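PDB 3OG2: beta-galactosidase from Trichoderma reesei, which probably hydrolyses terminal non-reducing beta-D-galactose residues from beta-D-galactosides, as a family 35 glycoside hydrolase. Local coordinates for residues 719-733 / 803-817. Residues are numbered along the deposited sequence; the frame is centred on the assembly and turned at random.
Sequences FTARTARQQLFLSTQ and GILDYALTSSSGANV
F729 and A808 form one hydrogen-bonded pair of the antiparallel sheet that joins strands 726-733 and 803-811 in an all-beta domain, with strand 760-767 on the other flank of 726-733. Backbone bonds tie Q727 to T810 and Q733 to G803 in the same way. Between them lies a classic beta bulge: L805 and D806 both face S731, whose O takes the N of L805 at 2.8 Å and the N of D806 only weakly at 3.5 Å. At G803 (phi 133°) a CB would press against the preceding carbonyl O, so a residue without side chain fits.

The apolar side chains L728, L730, I804 and L809 share one face, turned toward the sheet of strands 740-744, 775-782 and 713-720. F719 ends the last of these, and L809 CD2 sits over its ring, 3.7 Å from the centroid, a CH-pi contact joining the two sheets. L809 has CG anti to the backbone N (chi1 -178°), which carries CD2 onto that ring face.

In the loop leading into strand 726-733, the extended chain of Q726 brings OE1 to two successive backbone N-H groups, R722 N at 2.7 Å and T723 N, while its CB lies beside L809 CD1. A leucine here would probably leave both N-H groups without their shared acceptor and let that part of the loop move. T723, a small hydroxyl residue, uses OG1 twice: it donates to R725 O and accepts from S812 N at 2.9 Å, with an N-H...O angle of 163°.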
ATOM      1  N   PHE A 719     -37.732 -27.711  -7.569  1.00  9.11           N
ATOM      2  CA  PHE A 719     -38.823 -27.672  -8.523  1.00  9.64           C
ATOM      3  C   PHE A 719     -39.397 -29.078  -8.692  1.00  9.59           C
ATOM      4  O   PHE A 719     -38.703 -30.076  -8.374  1.00 11.03           O
ATOM      5  CB  PHE A 719     -38.371 -27.132  -9.897  1.00 10.03           C
ATOM      6  CG  PHE A 719     -37.405 -28.013 -10.681  1.00 10.06           C
ATOM      7  CD1 PHE A 719     -36.016 -27.829 -10.530  1.00 10.64           C
ATOM      8  CD2 PHE A 719     -37.873 -28.986 -11.570  1.00 10.02           C
ATOM      9  CE1 PHE A 719     -35.161 -28.644 -11.293  1.00 10.67           C
ATOM     10  CE2 PHE A 719     -37.029 -29.795 -12.289  1.00 10.20           C
ATOM     11  CZ  PHE A 719     -35.649 -29.605 -12.167  1.00 10.27           C
ATOM     12  N   THR A 720     -40.611 -29.151  -9.230  1.00 10.04           N
ATOM     13  CA  THR A 720     -41.198 -30.456  -9.595  1.00 10.66           C
ATOM     14  C   THR A 720     -41.151 -30.613 -11.078  1.00 10.80           C
ATOM     15  O   THR A 720     -41.585 -29.735 -11.808  1.00 11.98           O
ATOM     16  CB  THR A 720     -42.663 -30.440  -9.088  1.00 12.28           C
ATOM     17  OG1 THR A 720     -42.631 -30.285  -7.658  1.00 17.19           O
ATOM     18  CG2 THR A 720     -43.290 -31.772  -9.503  1.00 14.54           C
ATOM     19  N   ALA A 721     -40.568 -31.711 -11.561  1.00 10.63           N
ATOM     20  CA  ALA A 721     -40.455 -31.862 -13.001  1.00 10.43           C
ATOM     21  C   ALA A 721     -41.821 -31.946 -13.642  1.00 10.58           C
ATOM     22  O   ALA A 721     -42.671 -32.747 -13.203  1.00 13.09           O
ATOM     23  CB  ALA A 721     -39.601 -33.085 -13.354  1.00 11.12           C
ATOM     24  N   ARG A 722     -42.009 -31.184 -14.722  1.00 11.94           N
ATOM     25  CA  ARG A 722     -43.232 -31.246 -15.518  1.00 13.16           C
ATOM     26  C   ARG A 722     -43.074 -32.095 -16.751  1.00 14.22           C
ATOM     27  O   ARG A 722     -44.027 -32.765 -17.166  1.00 16.64           O
ATOM     28  CB  ARG A 722     -43.679 -29.831 -15.914  1.00 17.59           C
ATOM     29  CG  ARG A 722     -44.130 -29.148 -14.600  1.00 27.87           C
ATOM     30  CD  ARG A 722     -45.568 -28.668 -14.782  1.00 45.98           C
ATOM     31  NE  ARG A 722     -45.640 -27.301 -14.230  1.00 55.81           N
ATOM     32  CZ  ARG A 722     -45.841 -26.288 -15.064  1.00 65.96           C
ATOM     33  NH1 ARG A 722     -45.974 -26.588 -16.350  1.00 79.22           N
ATOM     34  NH2 ARG A 722     -45.910 -25.047 -14.627  1.00 61.35           N
ATOM     35  N   THR A 723     -41.906 -32.070 -17.362  1.00 13.60           N
ATOM     36  CA  THR A 723     -41.566 -32.933 -18.495  1.00 13.99           C
ATOM     37  C   THR A 723     -40.191 -33.582 -18.269  1.00 12.72           C
ATOM     38  O   THR A 723     -39.451 -33.164 -17.399  1.00 12.98           O
ATOM     39  CB  THR A 723     -41.575 -32.155 -19.814  1.00 14.97           C
ATOM     40  OG1 THR A 723     -40.700 -31.013 -19.728  1.00 13.93           O
ATOM     41  CG2 THR A 723     -42.976 -31.600 -20.088  1.00 15.74           C
ATOM     42  N   ALA A 724     -39.929 -34.627 -19.037  1.00 12.05           N
ATOM     43  CA  ALA A 724     -38.680 -35.342 -18.824  1.00 11.99           C
ATOM     44  C   ALA A 724     -37.465 -34.499 -19.189  1.00 12.41           C
ATOM     45  O   ALA A 724     -36.393 -34.708 -18.648  1.00 12.99           O
ATOM     46  CB  ALA A 724     -38.726 -36.622 -19.635  1.00 14.12           C
ATOM     47  N   ARG A 725     -37.635 -33.565 -20.120  1.00 12.09           N
ATOM     48  CA  ARG A 725     -36.551 -32.656 -20.430  1.00 12.00           C
ATOM     49  C   ARG A 725     -37.014 -31.235 -20.161  1.00 13.57           C
ATOM     50  O   ARG A 725     -38.128 -30.878 -20.589  1.00 14.65           O
ATOM     51  CB  ARG A 725     -36.162 -32.796 -21.917  1.00 14.95           C
ATOM     52  CG  ARG A 725     -34.991 -31.894 -22.277  1.00 15.31           C
ATOM     53  CD  ARG A 725     -34.470 -32.199 -23.678  1.00 18.04           C
ATOM     54  NE  ARG A 725     -33.669 -33.447 -23.692  1.00 21.63           N
ATOM     55  CZ  ARG A 725     -33.071 -33.909 -24.778  1.00 21.08           C
ATOM     56  NH1 ARG A 725     -33.189 -33.259 -25.937  1.00 25.48           N
ATOM     57  NH2 ARG A 725     -32.355 -35.049 -24.669  1.00 23.12           N
ATOM     58  N   GLN A 726     -36.178 -30.443 -19.459  1.00 12.80           N
ATOM     59  CA  GLN A 726     -36.488 -29.052 -19.158  1.00 12.86           C
ATOM     60  C   GLN A 726     -35.270 -28.226 -19.544  1.00 11.73           C
ATOM     61  O   GLN A 726     -34.178 -28.783 -19.609  1.00 14.24           O
ATOM     62  CB  GLN A 726     -36.874 -28.917 -17.685  1.00 13.24           C
ATOM     63  CG  GLN A 726     -38.190 -29.713 -17.487  1.00 14.49           C
ATOM     64  CD  GLN A 726     -38.902 -29.458 -16.206  1.00 13.48           C
ATOM     65  OE1 GLN A 726     -40.060 -29.815 -16.035  1.00 16.37           O
ATOM     66  NE2 GLN A 726     -38.230 -28.786 -15.262  1.00 20.17           N
ATOM     67  N   GLN A 727     -35.525 -26.939 -19.766  1.00 11.72           N
ATOM     68  CA  GLN A 727     -34.465 -26.053 -20.168  1.00 12.61           C
ATOM     69  C   GLN A 727     -34.313 -25.017 -19.053  1.00 11.17           C
ATOM     70  O   GLN A 727     -35.287 -24.393 -18.654  1.00 12.73           O
ATOM     71  CB  GLN A 727     -34.811 -25.375 -21.490  1.00 16.08           C
ATOM     72  CG  GLN A 727     -34.979 -26.372 -22.655  1.00 19.99           C
ATOM     73  CD  GLN A 727     -33.814 -27.261 -22.983  1.00 20.86           C
ATOM     74  OE1 GLN A 727     -34.048 -28.374 -23.536  1.00 23.25           O
ATOM     75  NE2 GLN A 727     -32.581 -26.835 -22.684  1.00 20.02           N
ATOM     76  N   LEU A 728     -33.083 -24.859 -18.598  1.00 11.47           N
ATOM     77  CA  LEU A 728     -32.787 -23.894 -17.553  1.00 10.99           C
ATOM     78  C   LEU A 728     -31.898 -22.772 -18.082  1.00 11.66           C
ATOM     79  O   LEU A 728     -30.854 -23.013 -18.700  1.00 14.59           O
ATOM     80  CB  LEU A 728     -32.009 -24.628 -16.437  1.00 11.95           C
ATOM     81  CG  LEU A 728     -31.501 -23.724 -15.316  1.00 13.01           C
ATOM     82  CD1 LEU A 728     -32.691 -23.150 -14.552  1.00 13.98           C
ATOM     83  CD2 LEU A 728     -30.575 -24.579 -14.437  1.00 16.92           C
ATOM     84  N   PHE A 729     -32.296 -21.551 -17.836  1.00 13.08           N
ATOM     85  CA  PHE A 729     -31.537 -20.341 -18.131  1.00 11.90           C
ATOM     86  C   PHE A 729     -31.141 -19.819 -16.780  1.00 11.67           C
ATOM     87  O   PHE A 729     -32.037 -19.692 -15.911  1.00 11.96           O
ATOM     88  CB  PHE A 729     -32.407 -19.305 -18.882  1.00 13.05           C
ATOM     89  CG  PHE A 729     -31.789 -17.925 -18.831  1.00 14.39           C
ATOM     90  CD1 PHE A 729     -30.619 -17.691 -19.539  1.00 21.14           C
ATOM     91  CD2 PHE A 729     -32.385 -16.913 -18.093  1.00 19.21           C
ATOM     92  CE1 PHE A 729     -30.051 -16.439 -19.503  1.00 21.51           C
ATOM     93  CE2 PHE A 729     -31.824 -15.647 -18.063  1.00 18.50           C
ATOM     94  CZ  PHE A 729     -30.664 -15.416 -18.789  1.00 19.97           C
ATOM     95  N   LEU A 730     -29.885 -19.536 -16.576  1.00 10.95           N
ATOM     96  CA  LEU A 730     -29.423 -19.007 -15.307  1.00 10.95           C
ATOM     97  C   LEU A 730     -28.428 -17.876 -15.490  1.00  9.31           C
ATOM     98  O   LEU A 730     -27.394 -18.027 -16.117  1.00 11.89           O
ATOM     99  CB  LEU A 730     -28.772 -20.168 -14.594  1.00 15.27           C
ATOM    100  CG  LEU A 730     -28.516 -20.111 -13.145  1.00 22.10           C
ATOM    101  CD1 LEU A 730     -29.762 -19.924 -12.265  1.00 19.56           C
ATOM    102  CD2 LEU A 730     -27.810 -21.422 -12.767  1.00 20.17           C
ATOM    103  N   SER A 731     -28.762 -16.701 -14.980  1.00  9.22           N
ATOM    104  CA  SER A 731     -27.911 -15.530 -15.055  1.00  9.53           C
ATOM    105  C   SER A 731     -27.299 -15.291 -13.694  1.00  9.11           C
ATOM    106  O   SER A 731     -28.041 -15.029 -12.721  1.00 10.38           O
ATOM    107  CB  SER A 731     -28.747 -14.348 -15.564  1.00 11.32           C
ATOM    108  OG  SER A 731     -27.948 -13.180 -15.666  1.00 16.01           O
ATOM    109  N   THR A 732     -25.986 -15.479 -13.603  1.00  9.30           N
ATOM    110  CA  THR A 732     -25.280 -15.310 -12.321  1.00  9.24           C
ATOM    111  C   THR A 732     -24.361 -14.126 -12.341  1.00  8.56           C
ATOM    112  O   THR A 732     -23.895 -13.657 -13.390  1.00 10.34           O
ATOM    113  CB  THR A 732     -24.515 -16.604 -11.928  1.00  9.52           C
ATOM    114  OG1 THR A 732     -23.587 -16.936 -13.002  1.00 10.53           O
ATOM    115  CG2 THR A 732     -25.445 -17.778 -11.684  1.00 10.59           C
ATOM    116  N   GLN A 733     -24.037 -13.590 -11.159  1.00  8.76           N
ATOM    117  CA  GLN A 733     -23.156 -12.430 -11.096  1.00  8.03           C
ATOM    118  C   GLN A 733     -22.322 -12.562  -9.839  1.00  7.13           C
ATOM    119  O   GLN A 733     -22.862 -12.639  -8.714  1.00  7.99           O
ATOM    120  CB  GLN A 733     -23.968 -11.135 -11.112  1.00  8.08           C
ATOM    121  CG  GLN A 733     -23.038  -9.920 -10.970  1.00  9.70           C
ATOM    122  CD  GLN A 733     -23.723  -8.655 -11.416  1.00  8.64           C
ATOM    123  OE1 GLN A 733     -23.721  -8.348 -12.624  1.00 11.40           O
ATOM    124  NE2 GLN A 733     -24.342  -7.911 -10.490  1.00  9.17           N
ATOM    125  N   GLY A 803     -25.026 -13.170  -6.833  1.00  7.71           N
ATOM    126  CA  GLY A 803     -25.956 -14.273  -6.736  1.00  8.53           C
ATOM    127  C   GLY A 803     -26.584 -14.500  -8.105  1.00  7.59           C
ATOM    128  O   GLY A 803     -25.887 -14.558  -9.137  1.00  9.48           O
ATOM    129  N   ILE A 804     -27.892 -14.690  -8.102  1.00  8.34           N
ATOM    130  CA  ILE A 804     -28.629 -15.019  -9.328  1.00  7.87           C
ATOM    131  C   ILE A 804     -29.440 -13.798  -9.712  1.00  8.65           C
ATOM    132  O   ILE A 804     -30.293 -13.345  -8.966  1.00 10.62           O
ATOM    133  CB  ILE A 804     -29.520 -16.257  -9.131  1.00  8.49           C
ATOM    134  CG1 ILE A 804     -28.638 -17.493  -8.820  1.00  9.66           C
ATOM    135  CG2 ILE A 804     -30.430 -16.497 -10.337  1.00  9.77           C
ATOM    136  CD1 ILE A 804     -29.407 -18.680  -8.289  1.00  8.53           C
ATOM    137  N   LEU A 805     -29.134 -13.252 -10.899  1.00  9.39           N
ATOM    138  CA  LEU A 805     -29.848 -12.072 -11.403  1.00  9.34           C
ATOM    139  C   LEU A 805     -31.152 -12.457 -12.048  1.00  9.08           C
ATOM    140  O   LEU A 805     -32.080 -11.628 -12.078  1.00 10.87           O
ATOM    141  CB  LEU A 805     -28.976 -11.399 -12.499  1.00 10.95           C
ATOM    142  CG  LEU A 805     -27.637 -10.886 -12.018  1.00 11.03           C
ATOM    143  CD1 LEU A 805     -26.908 -10.214 -13.178  1.00 17.35           C
ATOM    144  CD2 LEU A 805     -27.839  -9.923 -10.868  1.00 14.87           C
ATOM    145  N   ASP A 806     -31.229 -13.620 -12.683  1.00  9.54           N
ATOM    146  CA  ASP A 806     -32.422 -13.980 -13.434  1.00  9.59           C
ATOM    147  C   ASP A 806     -32.335 -15.465 -13.692  1.00  9.13           C
ATOM    148  O   ASP A 806     -31.247 -16.073 -13.676  1.00  9.53           O
ATOM    149  CB  ASP A 806     -32.477 -13.261 -14.797  1.00 12.21           C
ATOM    150  CG  ASP A 806     -33.863 -13.196 -15.391  1.00 13.27           C
ATOM    151  OD1 ASP A 806     -34.819 -13.695 -14.756  1.00 15.96           O
ATOM    152  OD2 ASP A 806     -34.002 -12.601 -16.473  1.00 18.48           O
ATOM    153  N   TYR A 807     -33.462 -16.093 -13.950  1.00  9.49           N
ATOM    154  CA  TYR A 807     -33.510 -17.484 -14.365  1.00 10.31           C
ATOM    155  C   TYR A 807     -34.838 -17.746 -15.064  1.00 10.55           C
ATOM    156  O   TYR A 807     -35.796 -17.024 -14.899  1.00 11.49           O
ATOM    157  CB  TYR A 807     -33.369 -18.428 -13.163  1.00 11.66           C
ATOM    158  CG  TYR A 807     -34.499 -18.386 -12.173  1.00 10.79           C
ATOM    159  CD1 TYR A 807     -35.639 -19.217 -12.287  1.00 11.60           C
ATOM    160  CD2 TYR A 807     -34.454 -17.516 -11.090  1.00 10.90           C
ATOM    161  CE1 TYR A 807     -36.686 -19.186 -11.399  1.00 11.60           C
ATOM    162  CE2 TYR A 807     -35.488 -17.470 -10.164  1.00 11.18           C
ATOM    163  CZ  TYR A 807     -36.579 -18.289 -10.336  1.00 10.18           C
ATOM    164  OH  TYR A 807     -37.576 -18.248  -9.404  1.00 11.73           O
ATOM    165  N   ALA A 808     -34.859 -18.877 -15.749  1.00 10.66           N
ATOM    166  CA  ALA A 808     -36.119 -19.321 -16.348  1.00 11.92           C
ATOM    167  C   ALA A 808     -35.986 -20.842 -16.464  1.00 12.19           C
ATOM    168  O   ALA A 808     -34.964 -21.332 -16.971  1.00 20.66           O
ATOM    169  CB  ALA A 808     -36.369 -18.728 -17.718  1.00 14.98           C
ATOM    170  N   LEU A 809     -36.968 -21.552 -16.015  1.00 10.63           N
ATOM    171  CA  LEU A 809     -36.982 -23.017 -16.155  1.00 10.42           C
ATOM    172  C   LEU A 809     -38.235 -23.342 -16.958  1.00 11.23           C
ATOM    173  O   LEU A 809     -39.342 -22.957 -16.540  1.00 12.68           O
ATOM    174  CB  LEU A 809     -37.048 -23.651 -14.769  1.00 10.60           C
ATOM    175  CG  LEU A 809     -37.028 -25.195 -14.810  1.00 10.12           C
ATOM    176  CD1 LEU A 809     -35.784 -25.759 -15.484  1.00 12.12           C
ATOM    177  CD2 LEU A 809     -37.129 -25.729 -13.380  1.00 13.40           C
ATOM    178  N   THR A 810     -38.088 -24.029 -18.079  1.00 12.65           N
ATOM    179  CA  THR A 810     -39.226 -24.258 -18.953  1.00 14.80           C
ATOM    180  C   THR A 810     -39.315 -25.758 -19.268  1.00 12.94           C
ATOM    181  O   THR A 810     -38.292 -26.443 -19.393  1.00 14.55           O
ATOM    182  CB  THR A 810     -39.141 -23.437 -20.265  1.00 17.47           C
ATOM    183  OG1 THR A 810     -37.825 -23.641 -20.816  1.00 21.06           O
ATOM    184  CG2 THR A 810     -39.319 -21.936 -20.068  1.00 22.66           C
ATOM    185  N   SER A 811     -40.569 -26.215 -19.377  1.00 14.22           N
ATOM    186  CA  SER A 811     -40.790 -27.570 -19.795  1.00 14.75           C
ATOM    187  C   SER A 811     -40.598 -27.672 -21.306  1.00 17.80           C
ATOM    188  O   SER A 811     -40.448 -26.668 -22.031  1.00 18.48           O
ATOM    189  CB  SER A 811     -42.218 -28.032 -19.453  1.00 16.33           C
ATOM    190  OG  SER A 811     -43.086 -27.551 -20.490  1.00 19.77           O
ATOM    191  N   SER A 812     -40.634 -28.935 -21.755  1.00 17.06           N
ATOM    192  CA  SER A 812     -40.388 -29.133 -23.203  1.00 20.92           C
ATOM    193  C   SER A 812     -41.563 -28.649 -24.020  1.00 26.59           C
ATOM    194  O   SER A 812     -41.458 -28.691 -25.243  1.00 33.74           O
ATOM    195  CB  SER A 812     -40.069 -30.603 -23.488  1.00 21.92           C
ATOM    196  OG  SER A 812     -41.087 -31.462 -23.015  1.00 22.01           O
ATOM    197  N   SER A 813     -42.651 -28.217 -23.418  1.00 27.70           N
ATOM    198  CA  SER A 813     -43.750 -27.616 -24.169  1.00 30.47           C
ATOM    199  C   SER A 813     -43.731 -26.098 -24.028  1.00 36.47           C
ATOM    200  O   SER A 813     -44.575 -25.360 -24.539  1.00 48.65           O
ATOM    201  CB  SER A 813     -45.087 -28.173 -23.661  1.00 44.74           C
ATOM    202  OG  SER A 813     -45.375 -27.548 -22.404  1.00 53.89           O
ATOM    203  N   GLY A 814     -42.741 -25.598 -23.303  1.00 28.37           N
ATOM    204  CA  GLY A 814     -42.616 -24.166 -23.105  1.00 25.44           C
ATOM    205  C   GLY A 814     -43.240 -23.668 -21.827  1.00 19.69           C
ATOM    206  O   GLY A 814     -43.162 -22.465 -21.534  1.00 30.19           O
ATOM    207  N   ALA A 815     -43.852 -24.514 -21.016  1.00 21.84           N
ATOM    208  CA  ALA A 815     -44.488 -23.971 -19.814  1.00 19.81           C
ATOM    209  C   ALA A 815     -43.441 -23.502 -18.825  1.00 17.58           C
ATOM    210  O   ALA A 815     -42.377 -24.103 -18.696  1.00 17.03           O
ATOM    211  CB  ALA A 815     -45.360 -25.039 -19.186  1.00 30.50           C
ATOM    212  N   ASN A 816     -43.746 -22.456 -18.059  1.00 16.93           N
ATOM    213  CA  ASN A 816     -42.811 -22.087 -17.007  1.00 15.94           C
ATOM    214  C   ASN A 816     -42.918 -22.993 -15.782  1.00 15.21           C
ATOM    215  O   ASN A 816     -44.031 -23.399 -15.409  1.00 19.78           O
ATOM    216  CB  ASN A 816     -43.136 -20.651 -16.536  1.00 19.80           C
ATOM    217  CG  ASN A 816     -42.756 -19.710 -17.684  1.00 30.23           C
ATOM    218  OD1 ASN A 816     -43.654 -18.993 -18.152  1.00 42.14           O
ATOM    219  ND2 ASN A 816     -41.517 -19.729 -18.137  1.00 29.91           N
ATOM    220  N   VAL A 817     -41.815 -23.354 -15.170  1.00 13.37           N
ATOM    221  CA  VAL A 817     -41.769 -24.239 -14.021  1.00 12.69           C
ATOM    222  C   VAL A 817     -41.226 -23.419 -12.867  1.00 11.77           C
ATOM    223  O   VAL A 817     -40.158 -22.814 -13.022  1.00 14.08           O
ATOM    224  CB  VAL A 817     -40.951 -25.534 -14.328  1.00 13.42           C
ATOM    225  CG1 VAL A 817     -40.924 -26.393 -13.070  1.00 13.48           C
ATOM    226  CG2 VAL A 817     -41.577 -26.301 -15.474  1.00 19.15           C
TER
HETATM  227  O   HOH W   1     -39.732 -33.890 -22.511  1.00 16.07           O
HETATM  228  O   HOH W   2     -35.639 -21.748 -19.999  1.00 20.36           O